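Local coordinates for protein Ps01740 (PDB 5UIF) that is a homologue of cis-3-chloroacrylic acid dehalogenase in the tautomerase superfamily and probably acts on small unsaturated acids through dehalogenase or tautomerase chemistry, at residues P1-S13 and V57-A69. Residues are numbered along the deposited sequence; the frame is centred on the assembly and turned at random.
Sequences PLYECQTVKGTLS and VATPAIIRGQIRA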
ATOM      1  N   PRO A   1     -11.956  -7.470   4.678  1.00 53.54           N
ATOM      2  CA  PRO A   1     -11.002  -7.719   3.593  1.00 50.93           C
ATOM      3  C   PRO A   1     -10.896  -6.546   2.625  1.00 49.89           C
ATOM      4  O   PRO A   1     -11.904  -5.916   2.305  1.00 49.86           O
ATOM      5  CB  PRO A   1     -11.583  -8.949   2.893  1.00 49.60           C
ATOM      6  CG  PRO A   1     -13.041  -8.891   3.190  1.00 50.82           C
ATOM      7  CD  PRO A   1     -13.135  -8.348   4.585  1.00 53.73           C
ATOM      8  N   LEU A   2      -9.681  -6.265   2.165  1.00 49.69           N
ATOM      9  CA  LEU A   2      -9.445  -5.163   1.241  1.00 48.91           C
ATOM     10  C   LEU A   2      -8.621  -5.609   0.037  1.00 47.87           C
ATOM     11  O   LEU A   2      -7.601  -6.280   0.188  1.00 48.10           O
ATOM     12  CB  LEU A   2      -8.741  -4.009   1.957  1.00 50.15           C
ATOM     13  CG  LEU A   2      -8.311  -2.833   1.077  1.00 49.60           C
ATOM     14  CD1 LEU A   2      -9.515  -2.201   0.394  1.00 49.30           C
ATOM     15  CD2 LEU A   2      -7.545  -1.802   1.890  1.00 51.43           C
ATOM     16  N   TYR A   3      -9.074  -5.235  -1.154  1.00 47.30           N
ATOM     17  CA  TYR A   3      -8.345  -5.528  -2.384  1.00 46.82           C
ATOM     18  C   TYR A   3      -8.046  -4.243  -3.148  1.00 47.55           C
ATOM     19  O   TYR A   3      -8.935  -3.421  -3.367  1.00 47.84           O
ATOM     20  CB  TYR A   3      -9.138  -6.494  -3.267  1.00 45.67           C
ATOM     21  CG  TYR A   3      -9.194  -7.909  -2.738  1.00 46.20           C
ATOM     22  CD1 TYR A   3     -10.168  -8.291  -1.824  1.00 47.32           C
ATOM     23  CD2 TYR A   3      -8.278  -8.865  -3.157  1.00 45.64           C
ATOM     24  CE1 TYR A   3     -10.224  -9.586  -1.339  1.00 47.87           C
ATOM     25  CE2 TYR A   3      -8.325 -10.159  -2.679  1.00 46.01           C
ATOM     26  CZ  TYR A   3      -9.299 -10.516  -1.770  1.00 47.28           C
ATOM     27  OH  TYR A   3      -9.350 -11.805  -1.293  1.00 48.11           O
ATOM     28  N   GLU A   4      -6.790  -4.073  -3.550  1.00 48.04           N
ATOM     29  CA  GLU A   4      -6.369  -2.869  -4.257  1.00 48.61           C
ATOM     30  C   GLU A   4      -5.780  -3.202  -5.623  1.00 48.42           C
ATOM     31  O   GLU A   4      -4.918  -4.071  -5.741  1.00 48.87           O
ATOM     32  CB  GLU A   4      -5.351  -2.090  -3.423  1.00 49.96           C
ATOM     33  CG  GLU A   4      -5.865  -1.671  -2.054  1.00 52.39           C
ATOM     34  CD  GLU A   4      -4.798  -1.010  -1.205  1.00 55.40           C
ATOM     35  OE1 GLU A   4      -4.519   0.188  -1.424  1.00 56.71           O
ATOM     36  OE2 GLU A   4      -4.239  -1.686  -0.317  1.00 56.97           O
ATOM     37  N   CYS A   5      -6.249  -2.502  -6.652  1.00 48.00           N
ATOM     38  CA  CYS A   5      -5.777  -2.731  -8.014  1.00 47.28           C
ATOM     39  C   CYS A   5      -4.988  -1.536  -8.539  1.00 48.16           C
ATOM     40  O   CYS A   5      -5.507  -0.421  -8.614  1.00 49.09           O
ATOM     41  CB  CYS A   5      -6.954  -3.031  -8.943  1.00 46.83           C
ATOM     42  SG  CYS A   5      -6.480  -3.522 -10.618  1.00 39.86           S
ATOM     43  N   GLN A   6      -3.732  -1.775  -8.903  1.00 48.04           N
ATOM     44  CA  GLN A   6      -2.870  -0.721  -9.426  1.00 48.86           C
ATOM     45  C   GLN A   6      -2.477  -0.984 -10.874  1.00 49.53           C
ATOM     46  O   GLN A   6      -1.750  -1.932 -11.166  1.00 50.27           O
ATOM     47  CB  GLN A   6      -1.612  -0.579  -8.567  1.00 50.00           C
ATOM     48  CG  GLN A   6      -1.829   0.152  -7.255  1.00 51.78           C
ATOM     49  CD  GLN A   6      -0.544   0.328  -6.472  1.00 54.72           C
ATOM     50  OE1 GLN A   6       0.450  -0.353  -6.725  1.00 55.36           O
ATOM     51  NE2 GLN A   6      -0.557   1.246  -5.512  1.00 57.16           N
ATOM     52  N   THR A   7      -2.966  -0.142 -11.779  1.00 49.65           N
ATOM     53  CA  THR A   7      -2.629  -0.254 -13.193  1.00 49.85           C
ATOM     54  C   THR A   7      -2.191   1.092 -13.753  1.00 51.18           C
ATOM     55  O   THR A   7      -2.337   2.124 -13.099  1.00 51.71           O
ATOM     56  CB  THR A   7      -3.817  -0.775 -14.028  1.00 49.19           C
ATOM     57  OG1 THR A   7      -4.892   0.171 -13.978  1.00 49.37           O
ATOM     58  CG2 THR A   7      -4.301  -2.118 -13.502  1.00 47.91           C
ATOM     59  N   VAL A   8      -1.648   1.076 -14.967  1.00 51.70           N
ATOM     60  CA  VAL A   8      -1.279   2.305 -15.656  1.00 53.46           C
ATOM     61  C   VAL A   8      -2.542   3.017 -16.133  1.00 53.57           C
ATOM     62  O   VAL A   8      -3.487   2.372 -16.590  1.00 52.64           O
ATOM     63  CB  VAL A   8      -0.336   2.023 -16.849  1.00 54.95           C
ATOM     64  CG1 VAL A   8      -0.067   3.293 -17.647  1.00 57.15           C
ATOM     65  CG2 VAL A   8       0.968   1.416 -16.359  1.00 55.23           C
ATOM     66  N   LYS A   9      -2.555   4.341 -16.004  1.00 54.98           N
ATOM     67  CA  LYS A   9      -3.695   5.172 -16.390  1.00 55.54           C
ATOM     68  C   LYS A   9      -4.221   4.856 -17.789  1.00 56.33           C
ATOM     69  O   LYS A   9      -3.489   4.943 -18.775  1.00 57.93           O
ATOM     70  CB  LYS A   9      -3.306   6.651 -16.306  1.00 57.86           C
ATOM     71  CG  LYS A   9      -4.413   7.620 -16.684  1.00 59.47           C
ATOM     72  CD  LYS A   9      -3.945   9.058 -16.532  1.00 62.31           C
ATOM     73  CE  LYS A   9      -5.067  10.043 -16.810  1.00 64.22           C
ATOM     74  NZ  LYS A   9      -4.633  11.449 -16.584  1.00 67.32           N
ATOM     75  N   GLY A  10      -5.494   4.481 -17.864  1.00 55.28           N
ATOM     76  CA  GLY A  10      -6.131   4.187 -19.135  1.00 55.64           C
ATOM     77  C   GLY A  10      -6.331   2.703 -19.382  1.00 53.75           C
ATOM     78  O   GLY A  10      -6.899   2.307 -20.400  1.00 54.92           O
ATOM     79  N   THR A  11      -5.864   1.881 -18.448  1.00 51.29           N
ATOM     80  CA  THR A  11      -5.976   0.432 -18.583  1.00 49.64           C
ATOM     81  C   THR A  11      -7.416  -0.044 -18.408  1.00 48.60           C
ATOM     82  O   THR A  11      -7.952  -0.751 -19.260  1.00 49.43           O
ATOM     83  CB  THR A  11      -5.087  -0.302 -17.562  1.00 48.13           C
ATOM     84  OG1 THR A  11      -3.715   0.051 -17.776  1.00 49.25           O
ATOM     85  CG2 THR A  11      -5.246  -1.807 -17.704  1.00 47.58           C
ATOM     86  N   LEU A  12      -8.035   0.349 -17.300  1.00 47.27           N
ATOM     87  CA  LEU A  12      -9.383  -0.105 -16.976  1.00 46.52           C
ATOM     88  C   LEU A  12     -10.442   0.956 -17.254  1.00 48.72           C
ATOM     89  O   LEU A  12     -10.216   2.146 -17.035  1.00 49.31           O
ATOM     90  CB  LEU A  12      -9.451  -0.531 -15.508  1.00 43.71           C
ATOM     91  CG  LEU A  12      -8.557  -1.707 -15.112  1.00 41.91           C
ATOM     92  CD1 LEU A  12      -8.653  -1.985 -13.619  1.00 40.28           C
ATOM     93  CD2 LEU A  12      -8.938  -2.936 -15.913  1.00 42.05           C
ATOM     94  N   SER A  13     -11.596   0.512 -17.744  1.00 50.31           N
ATOM     95  CA  SER A  13     -12.742   1.389 -17.953  1.00 52.93           C
ATOM     96  C   SER A  13     -13.667   1.315 -16.746  1.00 53.63           C
ATOM     97  O   SER A  13     -13.355   0.653 -15.756  1.00 52.00           O
ATOM     98  CB  SER A  13     -13.497   1.010 -19.232  1.00 54.15           C
ATOM     99  OG  SER A  13     -14.037  -0.298 -19.133  1.00 53.04           O
ATOM    100  N   VAL A  57      10.325   1.159 -18.767  1.00 45.15           N
ATOM    101  CA  VAL A  57       8.917   1.533 -18.692  1.00 44.09           C
ATOM    102  C   VAL A  57       8.027   0.407 -19.201  1.00 44.22           C
ATOM    103  O   VAL A  57       8.188  -0.067 -20.325  1.00 46.73           O
ATOM    104  CB  VAL A  57       8.622   2.811 -19.504  1.00 45.58           C
ATOM    105  CG1 VAL A  57       7.125   3.090 -19.533  1.00 46.29           C
ATOM    106  CG2 VAL A  57       9.379   3.995 -18.925  1.00 44.52           C
ATOM    107  N   ALA A  58       7.093  -0.022 -18.360  1.00 41.76           N
ATOM    108  CA  ALA A  58       6.168  -1.084 -18.726  1.00 41.85           C
ATOM    109  C   ALA A  58       4.793  -0.817 -18.129  1.00 42.54           C
ATOM    110  O   ALA A  58       4.584   0.193 -17.459  1.00 42.09           O
ATOM    111  CB  ALA A  58       6.695  -2.430 -18.268  1.00 39.21           C
ATOM    112  N   THR A  59       3.859  -1.730 -18.373  1.00 44.29           N
ATOM    113  CA  THR A  59       2.511  -1.592 -17.835  1.00 44.42           C
ATOM    114  C   THR A  59       2.082  -2.818 -17.032  1.00 43.53           C
ATOM    115  O   THR A  59       1.164  -3.533 -17.434  1.00 45.72           O
ATOM    116  CB  THR A  59       1.485  -1.354 -18.959  1.00 47.73           C
ATOM    117  OG1 THR A  59       1.531  -2.443 -19.890  1.00 49.44           O
ATOM    118  CG2 THR A  59       1.787  -0.056 -19.692  1.00 41.37           C
ATOM    119  N   PRO A  60       2.740  -3.065 -15.887  1.00 40.41           N
ATOM    120  CA  PRO A  60       2.330  -4.210 -15.073  1.00 40.30           C
ATOM    121  C   PRO A  60       1.030  -3.929 -14.328  1.00 40.52           C
ATOM    122  O   PRO A  60       0.643  -2.769 -14.182  1.00 41.35           O
ATOM    123  CB  PRO A  60       3.496  -4.377 -14.098  1.00 36.77           C
ATOM    124  CG  PRO A  60       4.020  -2.995 -13.929  1.00 36.42           C
ATOM    125  CD  PRO A  60       3.847  -2.316 -15.264  1.00 38.26           C
ATOM    126  N   ALA A  61       0.364  -4.982 -13.873  1.00 50.23           N
ATOM    127  CA  ALA A  61      -0.861  -4.834 -13.099  1.00 48.32           C
ATOM    128  C   ALA A  61      -0.708  -5.509 -11.744  1.00 47.44           C
ATOM    129  O   ALA A  61      -0.439  -6.708 -11.663  1.00 46.76           O
ATOM    130  CB  ALA A  61      -2.041  -5.414 -13.854  1.00 46.55           C
ATOM    131  N   ILE A  62      -0.877  -4.733 -10.679  1.00 48.14           N
ATOM    132  CA  ILE A  62      -0.682  -5.248  -9.330  1.00 47.38           C
ATOM    133  C   ILE A  62      -1.984  -5.249  -8.537  1.00 46.07           C
ATOM    134  O   ILE A  62      -2.574  -4.198  -8.283  1.00 47.52           O
ATOM    135  CB  ILE A  62       0.377  -4.432  -8.557  1.00 49.25           C
ATOM    136  CG1 ILE A  62       1.764  -4.620  -9.179  1.00 52.10           C
ATOM    137  CG2 ILE A  62       0.405  -4.848  -7.096  1.00 48.09           C
ATOM    138  CD1 ILE A  62       2.087  -3.653 -10.302  1.00 55.07           C
ATOM    139  N   ILE A  63      -2.428  -6.441  -8.154  1.00 43.96           N
ATOM    140  CA  ILE A  63      -3.614  -6.587  -7.321  1.00 43.32           C
ATOM    141  C   ILE A  63      -3.237  -7.196  -5.977  1.00 44.36           C
ATOM    142  O   ILE A  63      -2.843  -8.358  -5.903  1.00 44.21           O
ATOM    143  CB  ILE A  63      -4.685  -7.462  -7.997  1.00 41.11           C
ATOM    144  CG1 ILE A  63      -5.099  -6.860  -9.341  1.00 41.67           C
ATOM    145  CG2 ILE A  63      -5.891  -7.624  -7.083  1.00 39.65           C
ATOM    146  CD1 ILE A  63      -6.105  -7.697 -10.100  1.00 41.10           C
ATOM    147  N   ARG A  64      -3.352  -6.404  -4.917  1.00 46.05           N
ATOM    148  CA  ARG A  64      -3.002  -6.868  -3.581  1.00 47.13           C
ATOM    149  C   ARG A  64      -4.233  -6.963  -2.687  1.00 47.29           C
ATOM    150  O   ARG A  64      -5.082  -6.071  -2.684  1.00 47.99           O
ATOM    151  CB  ARG A  64      -1.959  -5.945  -2.951  1.00 49.76           C
ATOM    152  CG  ARG A  64      -0.608  -5.985  -3.645  1.00 51.07           C
ATOM    153  CD  ARG A  64       0.395  -5.074  -2.961  1.00 54.41           C
ATOM    154  NE  ARG A  64       0.025  -3.667  -3.081  1.00 56.54           N
ATOM    155  CZ  ARG A  64       0.714  -2.667  -2.542  1.00 59.49           C
ATOM    156  NH1 ARG A  64       1.813  -2.918  -1.845  1.00 61.01           N
ATOM    157  NH2 ARG A  64       0.306  -1.416  -2.702  1.00 61.39           N
ATOM    158  N   GLY A  65      -4.321  -8.050  -1.929  1.00 46.80           N
ATOM    159  CA  GLY A  65      -5.455  -8.278  -1.054  1.00 47.18           C
ATOM    160  C   GLY A  65      -5.048  -8.612   0.368  1.00 48.61           C
ATOM    161  O   GLY A  65      -4.230  -9.500   0.598  1.00 48.56           O
ATOM    162  N   GLN A  66      -5.621  -7.891   1.325  1.00 50.78           N
ATOM    163  CA  GLN A  66      -5.364  -8.148   2.737  1.00 53.00           C
ATOM    164  C   GLN A  66      -6.571  -8.825   3.378  1.00 54.27           C
ATOM    165  O   GLN A  66      -7.606  -8.195   3.587  1.00 56.02           O
ATOM    166  CB  GLN A  66      -5.028  -6.847   3.469  1.00 55.69           C
ATOM    167  CG  GLN A  66      -3.690  -6.241   3.073  1.00 56.54           C
ATOM    168  CD  GLN A  66      -3.374  -4.970   3.836  1.00 60.94           C
ATOM    169  OE1 GLN A  66      -4.163  -4.024   3.847  1.00 63.06           O
ATOM    170  NE2 GLN A  66      -2.214  -4.941   4.483  1.00 62.70           N
ATOM    171  N   ILE A  67      -6.431 -10.111   3.685  1.00 53.85           N
ATOM    172  CA  ILE A  67      -7.538 -10.890   4.229  1.00 54.85           C
ATOM    173  C   ILE A  67      -7.291 -11.324   5.667  1.00 58.10           C
ATOM    174  O   ILE A  67      -6.197 -11.156   6.207  1.00 58.65           O
ATOM    175  CB  ILE A  67      -7.811 -12.148   3.384  1.00 52.14           C
ATOM    176  CG1 ILE A  67      -6.700 -13.180   3.591  1.00 51.17           C
ATOM    177  CG2 ILE A  67      -7.957 -11.783   1.914  1.00 49.68           C
ATOM    178  CD1 ILE A  67      -6.987 -14.522   2.956  1.00 49.91           C
ATOM    179  N   ARG A  68      -8.326 -11.891   6.278  1.00 61.00           N
ATOM    180  CA  ARG A  68      -8.237 -12.398   7.639  1.00 64.82           C
ATOM    181  C   ARG A  68      -7.352 -13.636   7.699  1.00 63.83           C
ATOM    182  O   ARG A  68      -7.467 -14.533   6.863  1.00 62.00           O
ATOM    183  CB  ARG A  68      -9.631 -12.726   8.179  1.00 68.23           C
ATOM    184  CG  ARG A  68      -9.784 -12.546   9.686  1.00 73.71           C
ATOM    185  CD  ARG A  68     -10.967 -13.334  10.227  1.00 77.67           C
ATOM    186  NE  ARG A  68     -10.545 -14.597  10.824  1.00 79.77           N
ATOM    187  CZ  ARG A  68     -11.376 -15.474  11.375  1.00 83.60           C
ATOM    188  NH1 ARG A  68     -12.678 -15.226  11.398  1.00 86.16           N
ATOM    189  NH2 ARG A  68     -10.908 -16.600  11.898  1.00 84.98           N
ATOM    190  N   ALA A  69      -6.471 -13.684   8.693  1.00 65.67           N
ATOM    191  CA  ALA A  69      -5.607 -14.840   8.888  1.00 65.65           C
ATOM    192  C   ALA A  69      -6.389 -15.981   9.525  1.00 67.53           C
ATOM    193  O   ALA A  69      -7.406 -15.755  10.179  1.00 70.08           O
ATOM    194  CB  ALA A  69      -4.404 -14.473   9.743  1.00 67.53           C
TER
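Tyr3 lies across Gly65 on the helix-covered face of two antiparallel strands, 2-8 and 61-68, whose directions differ by 169°. Its CD2 sits 3.6 Å from Gly65 CA, over a residue with no side chain to block the ring. CG stands anti to the carbonyl carbon, which carries the phenol along the neighbouring strand until OH comes 3.5 Å from Ile67 CG2; that hydroxyl is hydrogen-bonded to His28 of helix 14-32. On the same face Cys5 SG meets Ile63 CG1 at 3.8 Å, and Thr7 CG2 touches Ala61 CB. Beyond the paired region, Val8 and Thr59 meet at about a right angle through their CG2 methyls.

The opposite face mixes polar Glu4, Gln6, Arg64 and Gln66 with Leu2 and Ile62 and faces the other subunits. Gln6 runs out extended and Arg64, bent at chi3 (-66°), crosses it, amide and guanidinium planes 40° apart, Gln6 NE2 being 4.0 Å from Arg64 NH2, a contact without a hydrogen bond. Arg64 NH1 instead forms a salt bridge with Glu4 of the second subunit, while Glu4 OE1 of this chain pairs with Lys44.

Six backbone hydrogen bonds fix the register, among them Glu4 N to Arg64 O (2.8 Å) and Ile62 N to Gln6 O (3.0 Å). The strands form the centre of a four-stranded mixed sheet, with helices on one face and trimer partners on the other, as in the beta-alpha-beta fold of the tautomerase superfamily.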